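Local coordinates for protein oxidized polyvinyl alcohol hydrolase (Pseudomonas sp. VM15C, PDB 3WWC) that hydrolyses beta-diketones, including those of oxidized polyvinyl alcohol, in the second step of polyvinyl alcohol breakdown, at residues N144-G147 with P148-F152; V72-T75 with N76-L79; S278-A281 with G282-F285. The protein carries 1 engineered substitution. All coordinates share one frame; numbering follows the deposited sequence.

Contact 1 (N144-G147 with P148-F152); sequences NDEG and PDSSF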
loop_
_atom_site.group_PDB
_atom_site.type_symbol
_atom_site.label_atom_id
_atom_site.label_comp_id
_atom_site.label_asym_id
_atom_site.label_seq_id
_atom_site.Cartn_x
_atom_site.Cartn_y
_atom_site.Cartn_z
ATOM N N ASN A 144 -7.224 -2.588 -16.886
ATOM C CA ASN A 144 -8.487 -2.553 -16.176
ATOM C C ASN A 144 -8.831 -3.874 -15.500
ATOM O O ASN A 144 -9.998 -4.239 -15.365
ATOM C CB ASN A 144 -9.634 -2.025 -17.084
ATOM C CG ASN A 144 -9.614 -0.450 -17.252
ATOM O OD1 ASN A 144 -10.012 0.303 -16.354
ATOM N ND2 ASN A 144 -9.138 0.020 -18.419
ATOM N N ASP A 145 -7.795 -4.572 -15.063
ATOM C CA ASP A 145 -7.917 -5.805 -14.306
ATOM C C ASP A 145 -6.998 -5.566 -13.096
ATOM O O ASP A 145 -5.803 -5.322 -13.272
ATOM C CB ASP A 145 -7.418 -7.011 -15.109
ATOM C CG ASP A 145 -7.661 -8.344 -14.385
ATOM O OD1 ASP A 145 -7.402 -8.498 -13.151
ATOM O OD2 ASP A 145 -8.091 -9.281 -15.083
ATOM N N GLU A 146 -7.575 -5.671 -11.899
ATOM C CA GLU A 146 -6.855 -5.408 -10.648
ATOM C C GLU A 146 -5.646 -6.279 -10.482
ATOM O O GLU A 146 -4.673 -5.881 -9.835
ATOM C CB GLU A 146 -7.796 -5.604 -9.448
ATOM C CG GLU A 146 -8.240 -7.047 -9.259
ATOM C CD GLU A 146 -9.258 -7.209 -8.125
ATOM O OE1 GLU A 146 -9.122 -6.523 -7.101
ATOM O OE2 GLU A 146 -10.205 -8.030 -8.256
ATOM N N GLY A 147 -5.662 -7.468 -11.070
ATOM C CA GLY A 147 -4.516 -8.362 -10.874
ATOM C C GLY A 147 -4.719 -9.339 -9.727
ATOM O O GLY A 147 -5.536 -9.099 -8.854
ATOM N N PRO A 148 -3.896 -10.384 -9.646
ATOM C CA PRO A 148 -4.074 -11.391 -8.606
ATOM C C PRO A 148 -3.702 -11.077 -7.179
ATOM O O PRO A 148 -4.121 -11.802 -6.307
ATOM C CB PRO A 148 -3.345 -12.631 -9.162
ATOM C CG PRO A 148 -2.405 -12.100 -10.203
ATOM C CD PRO A 148 -2.892 -10.747 -10.663
ATOM N N ASP A 149 -2.930 -10.017 -6.926
ATOM C CA ASP A 149 -2.674 -9.710 -5.544
ATOM C C ASP A 149 -3.870 -8.948 -4.962
ATOM O O ASP A 149 -4.307 -9.270 -3.849
ATOM C CB ASP A 149 -1.387 -8.845 -5.396
ATOM C CG ASP A 149 -0.164 -9.692 -5.129
ATOM O OD1 ASP A 149 -0.303 -10.817 -4.603
ATOM O OD2 ASP A 149 0.962 -9.240 -5.417
ATOM N N SER A 150 -4.373 -7.938 -5.686
ATOM C CA SER A 150 -5.514 -7.185 -5.186
ATOM C C SER A 150 -6.675 -8.124 -4.864
ATOM O O SER A 150 -7.321 -7.990 -3.809
ATOM C CB SER A 150 -5.898 -6.105 -6.217
ATOM O OG SER A 150 -7.046 -5.367 -5.806
ATOM N N SER A 151 -6.967 -9.069 -5.767
ATOM C CA SER A 151 -8.080 -10.000 -5.483
ATOM C C SER A 151 -7.753 -11.005 -4.383
ATOM O O SER A 151 -8.623 -11.363 -3.581
ATOM C CB SER A 151 -8.519 -10.723 -6.763
ATOM O OG SER A 151 -7.445 -11.432 -7.361
ATOM N N PHE A 152 -6.500 -11.428 -4.282
ATOM C CA PHE A 152 -6.131 -12.365 -3.240
ATOM C C PHE A 152 -6.339 -11.717 -1.899
ATOM O O PHE A 152 -6.845 -12.344 -0.992
ATOM C CB PHE A 152 -4.633 -12.713 -3.411
ATOM C CG PHE A 152 -3.968 -13.256 -2.179
ATOM C CD1 PHE A 152 -4.547 -14.262 -1.394
ATOM C CD2 PHE A 152 -2.716 -12.758 -1.807
ATOM C CE1 PHE A 152 -3.881 -14.751 -0.261
ATOM C CE2 PHE A 152 -2.054 -13.263 -0.669
ATOM C CZ PHE A 152 -2.643 -14.265 0.105
HETATM O O HOH W 1 -2.871 -7.164 -8.088
#

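Contact 2 (V72-T75 with N76-L79); sequences VEST and NDNL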
loop_
_atom_site.group_PDB
_atom_site.type_symbol
_atom_site.label_atom_id
_atom_site.label_comp_id
_atom_site.label_asym_id
_atom_site.label_seq_id
_atom_site.Cartn_x
_atom_site.Cartn_y
_atom_site.Cartn_z
ATOM N N VAL A 72 12.971 -5.873 -0.778
ATOM C CA VAL A 72 14.063 -6.636 -0.159
ATOM C C VAL A 72 13.808 -7.167 1.245
ATOM O O VAL A 72 14.377 -8.189 1.620
ATOM C CB VAL A 72 15.331 -5.806 -0.159
ATOM C CG1 VAL A 72 16.418 -6.499 0.659
ATOM C CG2 VAL A 72 15.751 -5.548 -1.611
ATOM N N GLU A 73 12.952 -6.529 2.032
ATOM C CA GLU A 73 12.679 -7.066 3.352
ATOM C C GLU A 73 11.713 -8.217 3.289
ATOM O O GLU A 73 10.771 -8.185 2.486
ATOM C CB GLU A 73 12.092 -5.981 4.250
ATOM C CG GLU A 73 13.063 -4.875 4.534
ATOM C CD GLU A 73 12.357 -3.626 5.037
ATOM O OE1 GLU A 73 11.357 -3.219 4.393
ATOM O OE2 GLU A 73 12.823 -3.039 6.054
ATOM N N SER A 74 11.893 -9.233 4.121
ATOM C CA SER A 74 10.940 -10.331 4.124
ATOM C C SER A 74 9.628 -9.975 4.806
ATOM O O SER A 74 9.531 -8.948 5.491
ATOM C CB SER A 74 11.544 -11.573 4.811
ATOM O OG SER A 74 11.716 -11.308 6.203
ATOM N N THR A 75 8.610 -10.786 4.584
ATOM C CA THR A 75 7.347 -10.560 5.298
ATOM C C THR A 75 7.642 -10.688 6.798
ATOM O O THR A 75 7.136 -9.901 7.598
ATOM C CB THR A 75 6.292 -11.540 4.825
ATOM O OG1 THR A 75 5.900 -11.164 3.494
ATOM C CG2 THR A 75 5.063 -11.491 5.758
ATOM N N ASN A 76 8.445 -11.677 7.206
ATOM C CA ASN A 76 8.791 -11.787 8.636
ATOM C C ASN A 76 9.519 -10.559 9.140
ATOM O O ASN A 76 9.250 -10.091 10.280
ATOM C CB ASN A 76 9.606 -13.062 8.848
ATOM C CG ASN A 76 10.115 -13.191 10.277
ATOM O OD1 ASN A 76 9.325 -13.181 11.217
ATOM N ND2 ASN A 76 11.436 -13.314 10.445
ATOM N N ASP A 77 10.402 -9.992 8.327
ATOM C CA ASP A 77 11.090 -8.757 8.735
ATOM C C ASP A 77 10.028 -7.647 8.967
ATOM O O ASP A 77 9.999 -7.005 10.000
ATOM C CB ASP A 77 12.046 -8.235 7.660
ATOM C CG ASP A 77 13.285 -9.071 7.460
ATOM O OD1 ASP A 77 13.712 -9.760 8.407
ATOM O OD2 ASP A 77 13.850 -8.966 6.330
ATOM N N ASN A 78 9.157 -7.450 7.995
ATOM C CA ASN A 78 8.136 -6.407 8.092
ATOM C C ASN A 78 7.276 -6.610 9.316
ATOM O O ASN A 78 6.796 -5.640 9.906
ATOM C CB ASN A 78 7.325 -6.462 6.805
ATOM C CG ASN A 78 6.152 -5.522 6.805
ATOM O OD1 ASN A 78 5.047 -5.904 7.183
ATOM N ND2 ASN A 78 6.392 -4.260 6.415
ATOM N N LEU A 79 7.059 -7.853 9.718
ATOM C CA LEU A 79 6.220 -8.142 10.862
ATOM C C LEU A 79 6.935 -8.130 12.211
ATOM O O LEU A 79 6.299 -7.824 13.245
ATOM C CB LEU A 79 5.590 -9.554 10.694
ATOM C CG LEU A 79 4.522 -9.642 9.638
ATOM C CD1 LEU A 79 4.220 -11.123 9.330
ATOM C CD2 LEU A 79 3.224 -8.952 10.196
HETATM O O HOH W 2 9.075 -3.628 6.047
HETATM O O HOH W 3 13.027 -13.234 7.602
#

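Contact 3 (S278-A281 with G282-F285); sequences STQA and GSNF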
loop_
_atom_site.group_PDB
_atom_site.type_symbol
_atom_site.label_atom_id
_atom_site.label_comp_id
_atom_site.label_asym_id
_atom_site.label_seq_id
_atom_site.Cartn_x
_atom_site.Cartn_y
_atom_site.Cartn_z
ATOM N N SER A 278 5.555 10.598 -6.845
ATOM C CA SER A 278 4.520 9.593 -6.670
ATOM C C SER A 278 3.672 9.821 -5.438
ATOM O O SER A 278 2.462 9.572 -5.500
ATOM C CB SER A 278 5.113 8.201 -6.687
ATOM O OG SER A 278 6.044 8.057 -5.653
ATOM N N THR A 279 4.259 10.283 -4.324
ATOM C CA THR A 279 3.427 10.597 -3.175
ATOM C C THR A 279 2.596 11.857 -3.511
ATOM O O THR A 279 1.443 11.982 -3.141
ATOM C CB THR A 279 4.260 10.779 -1.897
ATOM O OG1 THR A 279 5.239 11.839 -2.092
ATOM C CG2 THR A 279 4.924 9.454 -1.500
ATOM N N GLN A 280 3.172 12.816 -4.215
ATOM C CA GLN A 280 2.405 14.005 -4.593
ATOM C C GLN A 280 1.239 13.572 -5.467
ATOM O O GLN A 280 0.110 13.985 -5.229
ATOM C CB GLN A 280 3.272 14.991 -5.418
ATOM C CG GLN A 280 2.529 16.240 -5.793
ATOM C CD GLN A 280 2.346 17.168 -4.588
ATOM O OE1 GLN A 280 3.331 17.632 -3.998
ATOM N NE2 GLN A 280 1.087 17.432 -4.217
ATOM N N ALA A 281 1.518 12.780 -6.508
ATOM C CA ALA A 281 0.453 12.377 -7.400
ATOM C C ALA A 281 -0.657 11.640 -6.697
ATOM O O ALA A 281 -1.864 11.854 -6.948
ATOM C CB ALA A 281 1.026 11.501 -8.536
ATOM N N GLY A 282 -0.298 10.709 -5.819
ATOM C CA GLY A 282 -1.359 9.995 -5.139
ATOM C C GLY A 282 -2.134 10.934 -4.252
ATOM O O GLY A 282 -3.350 10.837 -4.179
ATOM N N SER A 283 -1.450 11.878 -3.585
ATOM C CA SER A 283 -2.174 12.810 -2.718
ATOM C C SER A 283 -3.110 13.714 -3.523
ATOM O O SER A 283 -4.182 14.060 -3.049
ATOM C CB SER A 283 -1.184 13.660 -1.868
ATOM O OG SER A 283 -0.659 14.761 -2.627
ATOM N N ASN A 284 -2.754 14.020 -4.761
ATOM C CA ASN A 284 -3.631 14.896 -5.551
ATOM C C ASN A 284 -4.895 14.119 -5.934
ATOM O O ASN A 284 -6.020 14.637 -5.852
ATOM C CB ASN A 284 -2.911 15.325 -6.847
ATOM C CG ASN A 284 -1.718 16.232 -6.579
ATOM O OD1 ASN A 284 -1.491 16.675 -5.450
ATOM N ND2 ASN A 284 -0.965 16.537 -7.630
ATOM N N PHE A 285 -4.731 12.860 -6.327
ATOM C CA PHE A 285 -5.901 12.100 -6.717
ATOM C C PHE A 285 -6.824 11.857 -5.558
ATOM O O PHE A 285 -8.042 12.073 -5.673
ATOM C CB PHE A 285 -5.484 10.748 -7.326
ATOM C CG PHE A 285 -6.640 9.856 -7.633
ATOM C CD1 PHE A 285 -7.308 9.978 -8.833
ATOM C CD2 PHE A 285 -7.111 8.951 -6.674
ATOM C CE1 PHE A 285 -8.444 9.226 -9.077
ATOM C CE2 PHE A 285 -8.251 8.191 -6.913
ATOM C CZ PHE A 285 -8.909 8.334 -8.103
#

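Contact 1 (N144-G147 with P148-F152)
Two direct hydrogen bonds join Glu-146 and Gly-147 to the first turn of the helix that opens at Pro-148. The shorter is between side chains: Ser-150 OG donates to Glu-146 OE1 at 2.7 Å, meeting the carboxylate on its anti side and 19° out of its plane. Glu-146 reaches that hydroxyl because CG stands between the backbone N and the carbonyl carbon (chi1 67°) and the chain then runs extended, with OE2 lying 3.5 Å from Ser-151 CB. OE2 also forms a salt bridge with Arg-190, so the carboxylate has a partner on each oxygen.

The backbone bond is looser: Ser-151 N gives Gly-147 O a weak but straight bond (3.4 Å, 169°), the first helical bond after Gly-147 as N-cap.

A water bridges further back, 2.8 Å from Glu-146 O and 2.9 Å from Ser-150 N. Before the helix, a side chain accepts from the backbone: Gly-147 N donates to Asp-145 OD1 at 2.9 Å, which makes an Asx turn.

Around this start of helix 148-160, helix 178-189 touches Glu-146 through Phe-189 and Ser-150 through Met-182, strand 46-53 meets Phe-152 through Arg-48 and Phe-50, and Asp-149 pairs with Arg-48.

Contact 2 (V72-T75 with N76-L79)
Asn-76 meets Ser-74 through its CB, 3.8 Å from Ser-74 OG, and through a water that lies 2.7 Å from that hydroxyl and accepts a long bond from Asn-76 ND2.

Asp-77 carries the main polar exchange. Its backbone N donates to Ser-74 OG at 2.8 Å (N-H...O angle 153°), while its OD2 accepts from Ser-74 N at 3.0 Å. These reciprocal bonds define a capping box, with Ser-74 as N-cap. The serine hydroxyl is presented to the helix because it stands between its own backbone N and carbonyl carbon (chi1 68°). The amide reaches OD2 from above the carboxylate plane, 42° out of it, and the same oxygen has a salt bridge to Arg-112. An alanine in place of Asp-77 would probably leave Ser-74 N without its acceptor and Arg-112 without this carboxylate.

Asn-78 continues the helix through its backbone N, bonded to Ser-74 O at 2.9 Å. Its ND2 donates to a second water, which donates to Glu-73 OE1; the other carboxylate oxygen of Glu-73 is bound by Ser-84.

Leu-79 closes the turn, its N donating to Thr-75 O. The two side chains run side by side, with Thr-75 CG2 3.7 Å from Leu-79 CD1, and the leucine touches Pro-67, Val-97 and Ile-51, on three strands.

The cap follows strand 62-68, with the Glu-73 side chain about 7 Å from that of Ala-177, an engineered residue at a charge-relay position assigned by similarity. The chemistry is that of a helix start: two amides that have no preceding helical turn to bond to are satisfied by side chains, and the acidic Asp-77 at this end would probably be favoured by the helix dipole as well as by Arg-112.

Contact 3 (S278-A281 with G282-F285)
Gln-280 O is gripped by two donors from the next turn of the helix. Ser-283 OG donates to it at 2.8 Å and Asn-284 N at 2.9 Å. The two arrive differently: the amide lies nearly along the C=O axis (C=O...N angle 161°), whereas the hydroxyl comes in from the side at 122°. Ser-283 OG reaches back to this carbonyl because it sits between its own N and carbonyl carbon, and it is also bonded to the backbone N of Phe-349.

A side-chain bond runs beside this pair. Gln-280 NE2 donates to Asn-284 OD1 at 3.0 Å, with the acceptor in the plane of the glutamine amide but the two amide planes turned 41° apart. In the glutamine, CG stands anti to the backbone N and the chain then bends at chi2, which brings NE2 back over the following turn. NE2 has a further acceptor in Phe-349 O, and Asn-284 ND2 binds Pro-227 O and Lys-229 O, so both amide groups tie the helix to neighbouring loops.

The backbone bonds are those of a regular alpha helix: Gly-282 N to Ser-278 O at 3.0 Å, Ser-283 N to Thr-279 O at 2.9 Å, and Phe-285 N to Ala-281 O at 3.1 Å.

Ser-283 is assigned to the charge relay system by similarity; here its hydroxyl is engaged by Gln-280 O and Phe-349 N. Helix 275-288 precedes strand 292-298 of a central sheet whose strand order, 1-2-4-3-5-6-7-8, is that of alpha/beta-hydrolases.

Overall arrangement
All three contacts are local but occupy different points of a helix: contacts 1 and 2 stand at the N-termini of 148-160 and 75-80, contact 3 inside 275-288. All eight touching residues of contact 3 are buried, against four of six in contact 1 and five of seven in contact 2, none being fully exposed. Contact 2 pairs the N-cap amide and one first-turn amide with side chains; contact 1 has a glycine N-cap, a water and a glutamate-serine bond instead. Contact 3 adds neutral side-chain bonds to a backbone ladder, whereas carboxylates in the other two meet arginines. None touches another, and contacts 2 and 3 lie on opposite sides of the chain's centre.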